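Cyp101j2 (Sphingobium yanoikuyae, PDB 5KYO) probably hydroxylates 1,8-cineole as a heme-dependent cytochrome P450 monooxygenase. Local coordinates at residues A[174-179]-A[394-399]; A[89-94]-A[328-333]. One frame throughout, in Å; residues are numbered along the deposited sequence.

Contact 1. Residues A[174-179]-A[394-399]; sequences HEFAEQ and REWFAR
W396 drives the rim of its indole at the face of F176, an edge-to-face pair between helix 382-399 and helix 172-177. The CB of W396 already points toward the other segment. CG lies anti to the backbone N (chi1 -172°), carrying the indole off the helix toward F176. The pyrrole half, with NE1, stays on the far side. The six-membered ring does the touching: CE3 is on the near flank, and W396 CZ3 makes the closest approach, 4.3 Å from CD1 of F176. That corner, W396 CZ3, hovers 4.2 Å above the phenyl plane of F176, shifted from the centre toward the rim. The two ring planes stand at 85°, with centroids 5.5 Å apart, so this is a T-shaped pair with the indole as the stem. Only these two side chains meet, both buried, and the backbones remain well apart.

At the end of helix 172-177 two side-chain bonds link H174 to the residues that follow: H174 ND1 donates to E178 OE1 at 3.0 Å, from above the carboxylate plane, while Q179 NE2 reaches H174 O at 3.1 Å. F172 meets both rings, and F283 and F403 also pack on W396. The pair thus belongs to an aromatic cluster where helices 172-177, 273-288 and 382-399 converge, in the helix-rich part of the P450 fold.

Contact 2. Residues A[89-94]-A[328-333]; sequences SDLAET and EFEGVL
L91 pushes its CD1 methyl into the angle between F329 and E330, and this one branch carries most of the contact. L91 CD1 sits 3.4 Å from F329 CZ and 3.5 Å from F329 CE2, tight packing that meets the ring obliquely. L91 CD1 is also 3.7 Å from E330 CD, so it rests against the carboxylate end as well as the phenyl. The leucine and the phenylalanine reach out in opposing senses and pass flank to flank. T94 adds its CG2, which lies 4.2 Å from F329 CZ.

One layer out, each side is held by bonds within its own segment. T94 OG1 bonds to D90 O at 3.1 Å, and T94 N reaches that oxygen from the opposite face of the carbonyl, leaving CG2 for the ring. Across the contact, F329 and V332 form a hydrogen-bonded antiparallel pair closed by a type I' turn, with E330 and G331 at its corners. The E330 chain bends at chi2 (-66°), turning its carboxylate end to meet the L91 methyls coming the other way.

Farther out, F102 meets F329 edge-to-face and R101 touches both T94 and F329. L74 of strand 74-77 packs on L91 and E330, and A86 of strand 83-86 on L91. The hairpin 327-334 therefore lies against helix 89-97 beside the edge of the five-stranded mixed sheet, while helix 344-348 covers A92 and E93.

Contacts 1 and 2 lie on opposite sides of the chain's centre, with centres 41 Å apart and nearest atoms about 26 Å apart, and share no helix or strand; they are separate packing sites. Contact 1 joins two helices in the helix-rich part; contact 2 sets a helix against a hairpin in the strand-containing part. Along the chain their segments alternate: 89-94, 174-179, 328-333, 394-399. Each contact therefore joins an early segment to one more than 200 residues later, and the interleaved connections tie distant parts of the chain into one P450 fold. Neither is close to the heme, which lies about 13 Å from the F176 side chain and about 12 Å from that of T94.

Contact 1. Residues A[174-179]-A[394-399]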
ATOM      1  N   HIS A 174     -10.861   7.188  11.075  1.00 13.83           N
ATOM      2  CA  HIS A 174     -12.253   7.008  10.658  1.00 13.81           C
ATOM      3  C   HIS A 174     -12.888   8.262  10.049  1.00 22.17           C
ATOM      4  O   HIS A 174     -13.618   8.160   9.048  1.00 20.62           O
ATOM      5  CB  HIS A 174     -13.110   6.529  11.825  1.00 18.68           C
ATOM      6  CG  HIS A 174     -12.587   5.292  12.477  1.00 25.74           C
ATOM      7  ND1 HIS A 174     -11.932   4.306  11.771  1.00 23.84           N
ATOM      8  CD2 HIS A 174     -12.591   4.889  13.770  1.00 33.87           C
ATOM      9  CE1 HIS A 174     -11.573   3.341  12.598  1.00 26.40           C
ATOM     10  NE2 HIS A 174     -11.959   3.670  13.818  1.00 30.15           N
ATOM     11  N   GLU A 175     -12.613   9.433  10.631  1.00 13.78           N
ATOM     12  CA  GLU A 175     -13.288  10.664  10.197  1.00 13.77           C
ATOM     13  C   GLU A 175     -12.640  11.367   9.015  1.00 13.79           C
ATOM     14  O   GLU A 175     -13.253  12.256   8.410  1.00 14.74           O
ATOM     15  CB  GLU A 175     -13.394  11.656  11.384  1.00 14.63           C
ATOM     16  CG  GLU A 175     -14.268  11.143  12.543  1.00 20.12           C
ATOM     17  CD  GLU A 175     -14.339  12.116  13.728  1.00 22.94           C
ATOM     18  OE1 GLU A 175     -14.811  13.253  13.545  1.00 24.66           O
ATOM     19  OE2 GLU A 175     -13.912  11.745  14.849  1.00 23.31           O
ATOM     20  N   PHE A 176     -11.412  10.995   8.665  1.00 13.82           N
ATOM     21  CA  PHE A 176     -10.719  11.680   7.569  1.00 13.84           C
ATOM     22  C   PHE A 176     -10.119  10.692   6.559  1.00 13.88           C
ATOM     23  O   PHE A 176     -10.592  10.620   5.405  1.00 16.59           O
ATOM     24  CB  PHE A 176      -9.624  12.627   8.100  1.00 13.85           C
ATOM     25  CG  PHE A 176      -8.972  13.444   7.022  1.00 13.87           C
ATOM     26  CD1 PHE A 176      -9.588  14.583   6.535  1.00 13.86           C
ATOM     27  CD2 PHE A 176      -7.782  13.028   6.440  1.00 13.91           C
ATOM     28  CE1 PHE A 176      -9.008  15.308   5.494  1.00 13.88           C
ATOM     29  CE2 PHE A 176      -7.196  13.750   5.422  1.00 17.44           C
ATOM     30  CZ  PHE A 176      -7.821  14.895   4.941  1.00 15.30           C
ATOM     31  N   ALA A 177      -9.097   9.947   6.991  1.00 15.33           N
ATOM     32  CA  ALA A 177      -8.290   9.124   6.091  1.00 13.93           C
ATOM     33  C   ALA A 177      -9.162   8.143   5.334  1.00 13.94           C
ATOM     34  O   ALA A 177      -9.024   8.019   4.142  1.00 13.96           O
ATOM     35  CB  ALA A 177      -7.189   8.375   6.864  1.00 13.95           C
ATOM     36  N   GLU A 178     -10.056   7.465   6.045  1.00 13.91           N
ATOM     37  CA  GLU A 178     -10.917   6.436   5.444  1.00 13.92           C
ATOM     38  C   GLU A 178     -11.990   7.001   4.507  1.00 17.33           C
ATOM     39  O   GLU A 178     -12.581   6.263   3.702  1.00 17.45           O
ATOM     40  CB  GLU A 178     -11.588   5.602   6.539  1.00 13.90           C
ATOM     41  CG  GLU A 178     -10.672   4.505   7.089  1.00 25.90           C
ATOM     42  CD  GLU A 178     -11.204   3.811   8.344  1.00 32.63           C
ATOM     43  OE1 GLU A 178     -12.311   4.153   8.809  1.00 33.00           O
ATOM     44  OE2 GLU A 178     -10.500   2.910   8.865  1.00 24.47           O
ATOM     45  N   GLN A 179     -12.244   8.300   4.605  1.00 15.44           N
ATOM     46  CA  GLN A 179     -13.274   8.945   3.787  1.00 20.45           C
ATOM     47  C   GLN A 179     -12.793   9.331   2.391  1.00 13.91           C
ATOM     48  O   GLN A 179     -13.559   9.865   1.607  1.00 19.61           O
ATOM     49  CB  GLN A 179     -13.792  10.193   4.496  1.00 17.61           C
ATOM     50  CG  GLN A 179     -14.247   9.940   5.912  1.00 20.65           C
ATOM     51  CD  GLN A 179     -15.597   9.281   5.965  1.00 30.47           C
ATOM     52  OE1 GLN A 179     -16.266   9.130   4.943  1.00 33.70           O
ATOM     53  NE2 GLN A 179     -16.005   8.870   7.158  1.00 33.82           N
ATOM     54  N   ARG A 394      -1.431  20.244   2.482  1.00 18.71           N
ATOM     55  CA  ARG A 394      -1.628  21.676   2.254  1.00 19.40           C
ATOM     56  C   ARG A 394      -2.927  22.170   2.873  1.00 24.06           C
ATOM     57  O   ARG A 394      -2.940  23.187   3.562  1.00 14.03           O
ATOM     58  CB  ARG A 394      -1.611  22.006   0.759  1.00 18.54           C
ATOM     59  CG  ARG A 394      -0.236  21.885   0.126  1.00 49.12           C
ATOM     60  CD  ARG A 394      -0.216  22.380  -1.314  1.00 55.15           C
ATOM     61  NE  ARG A 394       1.017  22.011  -2.005  1.00 55.40           N
ATOM     62  CZ  ARG A 394       1.379  22.489  -3.192  1.00 51.02           C
ATOM     63  NH1 ARG A 394       0.608  23.365  -3.819  1.00 43.75           N
ATOM     64  NH2 ARG A 394       2.521  22.098  -3.747  1.00 54.29           N
ATOM     65  N   GLU A 395      -4.029  21.475   2.615  1.00 15.50           N
ATOM     66  CA  GLU A 395      -5.305  21.898   3.201  1.00 17.73           C
ATOM     67  C   GLU A 395      -5.392  21.699   4.715  1.00 14.38           C
ATOM     68  O   GLU A 395      -6.074  22.466   5.382  1.00 13.93           O
ATOM     69  CB  GLU A 395      -6.474  21.176   2.533  1.00 13.97           C
ATOM     70  CG  GLU A 395      -6.544  21.427   1.040  1.00 14.00           C
ATOM     71  CD  GLU A 395      -6.724  22.903   0.685  1.00 26.58           C
ATOM     72  OE1 GLU A 395      -7.231  23.676   1.523  1.00 22.76           O
ATOM     73  OE2 GLU A 395      -6.368  23.286  -0.443  1.00 29.28           O
ATOM     74  N   TRP A 396      -4.751  20.662   5.256  1.00 13.96           N
ATOM     75  CA  TRP A 396      -4.790  20.466   6.688  1.00 13.93           C
ATOM     76  C   TRP A 396      -4.050  21.638   7.338  1.00 14.52           C
ATOM     77  O   TRP A 396      -4.587  22.309   8.225  1.00 16.92           O
ATOM     78  CB  TRP A 396      -4.173  19.110   7.118  1.00 13.94           C
ATOM     79  CG  TRP A 396      -4.400  18.837   8.593  1.00 20.82           C
ATOM     80  CD1 TRP A 396      -3.737  19.405   9.644  1.00 15.94           C
ATOM     81  CD2 TRP A 396      -5.369  17.952   9.169  1.00 13.89           C
ATOM     82  NE1 TRP A 396      -4.234  18.937  10.828  1.00 16.01           N
ATOM     83  CE2 TRP A 396      -5.246  18.050  10.567  1.00 15.71           C
ATOM     84  CE3 TRP A 396      -6.343  17.101   8.637  1.00 13.88           C
ATOM     85  CZ2 TRP A 396      -6.036  17.311  11.441  1.00 19.97           C
ATOM     86  CZ3 TRP A 396      -7.131  16.368   9.515  1.00 14.57           C
ATOM     87  CH2 TRP A 396      -6.970  16.477  10.896  1.00 16.53           C
ATOM     88  N   PHE A 397      -2.831  21.915   6.878  1.00 13.97           N
ATOM     89  CA  PHE A 397      -2.022  22.933   7.552  1.00 18.20           C
ATOM     90  C   PHE A 397      -2.574  24.352   7.358  1.00 16.08           C
ATOM     91  O   PHE A 397      -2.316  25.226   8.176  1.00 15.37           O
ATOM     92  CB  PHE A 397      -0.563  22.857   7.098  1.00 14.02           C
ATOM     93  CG  PHE A 397       0.241  21.860   7.890  1.00 15.30           C
ATOM     94  CD1 PHE A 397       0.670  22.166   9.171  1.00 17.09           C
ATOM     95  CD2 PHE A 397       0.495  20.601   7.379  1.00 14.94           C
ATOM     96  CE1 PHE A 397       1.395  21.244   9.908  1.00 20.35           C
ATOM     97  CE2 PHE A 397       1.204  19.666   8.113  1.00 19.39           C
ATOM     98  CZ  PHE A 397       1.652  19.976   9.370  1.00 14.93           C
ATOM     99  N   ALA A 398      -3.359  24.575   6.309  1.00 13.97           N
ATOM    100  CA  ALA A 398      -4.000  25.879   6.151  1.00 13.96           C
ATOM    101  C   ALA A 398      -5.039  26.129   7.248  1.00 17.09           C
ATOM    102  O   ALA A 398      -5.253  27.287   7.644  1.00 15.26           O
ATOM    103  CB  ALA A 398      -4.657  26.010   4.784  1.00 13.97           C
ATOM    104  N   ARG A 399      -5.674  25.055   7.715  1.00 13.90           N
ATOM    105  CA  ARG A 399      -6.849  25.124   8.579  1.00 13.86           C
ATOM    106  C   ARG A 399      -6.629  24.723  10.042  1.00 13.84           C
ATOM    107  O   ARG A 399      -7.251  25.293  10.932  1.00 13.81           O
ATOM    108  CB  ARG A 399      -7.978  24.245   7.998  1.00 16.46           C
ATOM    109  CG  ARG A 399      -8.446  24.716   6.613  1.00 15.30           C
ATOM    110  CD  ARG A 399      -9.419  23.774   5.890  1.00 22.25           C
ATOM    111  NE  ARG A 399     -10.038  24.514   4.774  1.00 22.09           N
ATOM    112  CZ  ARG A 399      -9.420  24.714   3.622  1.00 17.44           C
ATOM    113  NH1 ARG A 399      -8.208  24.200   3.458  1.00 23.47           N
ATOM    114  NH2 ARG A 399      -9.985  25.426   2.641  1.00 14.80           N
TER

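Contact 2. Residues A[89-94]-A[328-333]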
ATOM      1  N   SER A  89      18.078  -5.255   2.751  1.00 33.67           N
ATOM      2  CA  SER A  89      17.570  -4.393   1.680  1.00 38.94           C
ATOM      3  C   SER A  89      17.794  -4.976   0.284  1.00 39.25           C
ATOM      4  O   SER A  89      16.843  -5.199  -0.472  1.00 28.91           O
ATOM      5  CB  SER A  89      18.212  -3.006   1.761  1.00 33.73           C
ATOM      6  OG  SER A  89      17.888  -2.230   0.616  1.00 32.69           O
ATOM      7  N   ASP A  90      19.056  -5.218  -0.056  1.00 42.34           N
ATOM      8  CA  ASP A  90      19.404  -5.683  -1.395  1.00 37.84           C
ATOM      9  C   ASP A  90      18.681  -6.985  -1.726  1.00 30.96           C
ATOM     10  O   ASP A  90      18.216  -7.187  -2.844  1.00 28.09           O
ATOM     11  CB  ASP A  90      20.919  -5.858  -1.521  1.00 40.94           C
ATOM     12  CG  ASP A  90      21.661  -4.538  -1.468  1.00 51.91           C
ATOM     13  OD1 ASP A  90      21.637  -3.801  -2.476  1.00 58.34           O
ATOM     14  OD2 ASP A  90      22.261  -4.231  -0.418  1.00 54.97           O
ATOM     15  N   LEU A  91      18.578  -7.855  -0.730  1.00 37.53           N
ATOM     16  CA  LEU A  91      17.873  -9.120  -0.864  1.00 36.25           C
ATOM     17  C   LEU A  91      16.385  -8.923  -1.180  1.00 29.97           C
ATOM     18  O   LEU A  91      15.856  -9.484  -2.144  1.00 23.90           O
ATOM     19  CB  LEU A  91      18.033  -9.923   0.419  1.00 23.61           C
ATOM     20  CG  LEU A  91      17.551 -11.364   0.304  1.00 42.20           C
ATOM     21  CD1 LEU A  91      18.335 -12.105  -0.769  1.00 49.10           C
ATOM     22  CD2 LEU A  91      17.656 -12.057   1.643  1.00 37.49           C
ATOM     23  N   ALA A  92      15.720  -8.126  -0.350  1.00 28.33           N
ATOM     24  CA  ALA A  92      14.306  -7.794  -0.538  1.00 27.91           C
ATOM     25  C   ALA A  92      14.009  -7.272  -1.944  1.00 26.81           C
ATOM     26  O   ALA A  92      13.046  -7.700  -2.591  1.00 29.68           O
ATOM     27  CB  ALA A  92      13.877  -6.771   0.514  1.00 20.12           C
ATOM     28  N   GLU A  93      14.844  -6.360  -2.429  1.00 26.29           N
ATOM     29  CA  GLU A  93      14.630  -5.769  -3.752  1.00 26.68           C
ATOM     30  C   GLU A  93      14.845  -6.773  -4.872  1.00 28.66           C
ATOM     31  O   GLU A  93      14.220  -6.671  -5.936  1.00 28.59           O
ATOM     32  CB  GLU A  93      15.539  -4.562  -3.971  1.00 30.85           C
ATOM     33  CG  GLU A  93      15.175  -3.356  -3.103  1.00 37.72           C
ATOM     34  CD  GLU A  93      15.911  -2.092  -3.514  1.00 39.59           C
ATOM     35  OE1 GLU A  93      17.047  -2.199  -4.026  1.00 42.26           O
ATOM     36  OE2 GLU A  93      15.346  -0.992  -3.337  1.00 37.22           O
ATOM     37  N   THR A  94      15.739  -7.728  -4.632  1.00 27.22           N
ATOM     38  CA  THR A  94      15.981  -8.819  -5.575  1.00 28.81           C
ATOM     39  C   THR A  94      14.763  -9.731  -5.693  1.00 25.93           C
ATOM     40  O   THR A  94      14.304 -10.003  -6.791  1.00 27.39           O
ATOM     41  CB  THR A  94      17.212  -9.665  -5.164  1.00 28.30           C
ATOM     42  OG1 THR A  94      18.411  -8.908  -5.378  1.00 25.58           O
ATOM     43  CG2 THR A  94      17.280 -10.952  -5.982  1.00 26.57           C
ATOM     44  N   GLU A 328      18.816 -22.770  -5.779  1.00 49.32           N
ATOM     45  CA  GLU A 328      19.834 -22.404  -4.814  1.00 50.02           C
ATOM     46  C   GLU A 328      19.795 -20.894  -4.641  1.00 48.90           C
ATOM     47  O   GLU A 328      20.010 -20.138  -5.592  1.00 47.70           O
ATOM     48  CB  GLU A 328      21.220 -22.866  -5.268  1.00 52.35           C
ATOM     49  N   PHE A 329      19.501 -20.464  -3.423  1.00 51.41           N
ATOM     50  CA  PHE A 329      19.418 -19.049  -3.105  1.00 46.72           C
ATOM     51  C   PHE A 329      19.796 -18.856  -1.643  1.00 38.83           C
ATOM     52  O   PHE A 329      19.297 -19.566  -0.770  1.00 33.96           O
ATOM     53  CB  PHE A 329      18.010 -18.518  -3.387  1.00 45.56           C
ATOM     54  CG  PHE A 329      17.898 -17.014  -3.373  1.00 42.94           C
ATOM     55  CD1 PHE A 329      18.465 -16.250  -4.383  1.00 41.79           C
ATOM     56  CD2 PHE A 329      17.200 -16.367  -2.366  1.00 37.11           C
ATOM     57  CE1 PHE A 329      18.349 -14.871  -4.381  1.00 35.57           C
ATOM     58  CE2 PHE A 329      17.085 -14.990  -2.359  1.00 33.04           C
ATOM     59  CZ  PHE A 329      17.661 -14.243  -3.367  1.00 30.70           C
ATOM     60  N   GLU A 330      20.698 -17.912  -1.397  1.00 36.95           N
ATOM     61  CA  GLU A 330      21.105 -17.526  -0.048  1.00 42.36           C
ATOM     62  C   GLU A 330      21.584 -18.696   0.810  1.00 43.41           C
ATOM     63  O   GLU A 330      21.377 -18.708   2.028  1.00 38.12           O
ATOM     64  CB  GLU A 330      19.956 -16.801   0.654  1.00 43.64           C
ATOM     65  CG  GLU A 330      19.717 -15.387   0.127  1.00 44.93           C
ATOM     66  CD  GLU A 330      20.879 -14.460   0.419  1.00 44.53           C
ATOM     67  OE1 GLU A 330      21.150 -14.199   1.609  1.00 44.51           O
ATOM     68  OE2 GLU A 330      21.529 -13.997  -0.539  1.00 47.33           O
ATOM     69  N   GLY A 331      22.225 -19.672   0.170  1.00 41.87           N
ATOM     70  CA  GLY A 331      22.841 -20.776   0.886  1.00 39.31           C
ATOM     71  C   GLY A 331      21.861 -21.840   1.330  1.00 37.00           C
ATOM     72  O   GLY A 331      22.211 -22.755   2.079  1.00 39.67           O
ATOM     73  N   VAL A 332      20.620 -21.721   0.884  1.00 33.08           N
ATOM     74  CA  VAL A 332      19.635 -22.759   1.154  1.00 35.73           C
ATOM     75  C   VAL A 332      19.006 -23.236  -0.144  1.00 33.92           C
ATOM     76  O   VAL A 332      19.218 -22.644  -1.204  1.00 37.73           O
ATOM     77  CB  VAL A 332      18.519 -22.279   2.112  1.00 35.14           C
ATOM     78  CG1 VAL A 332      19.093 -21.919   3.455  1.00 37.88           C
ATOM     79  CG2 VAL A 332      17.743 -21.098   1.510  1.00 30.32           C
ATOM     80  N   LEU A 333      18.248 -24.322  -0.054  1.00 41.03           N
ATOM     81  CA  LEU A 333      17.500 -24.824  -1.194  1.00 38.28           C
ATOM     82  C   LEU A 333      16.044 -24.397  -1.096  1.00 32.29           C
ATOM     83  O   LEU A 333      15.316 -24.823  -0.192  1.00 33.84           O
ATOM     84  CB  LEU A 333      17.589 -26.351  -1.286  1.00 44.17           C
ATOM     85  CG  LEU A 333      16.888 -26.967  -2.503  1.00 44.21           C
ATOM     86  CD1 LEU A 333      17.549 -26.521  -3.803  1.00 43.85           C
ATOM     87  CD2 LEU A 333      16.846 -28.488  -2.406  1.00 47.02           C
TER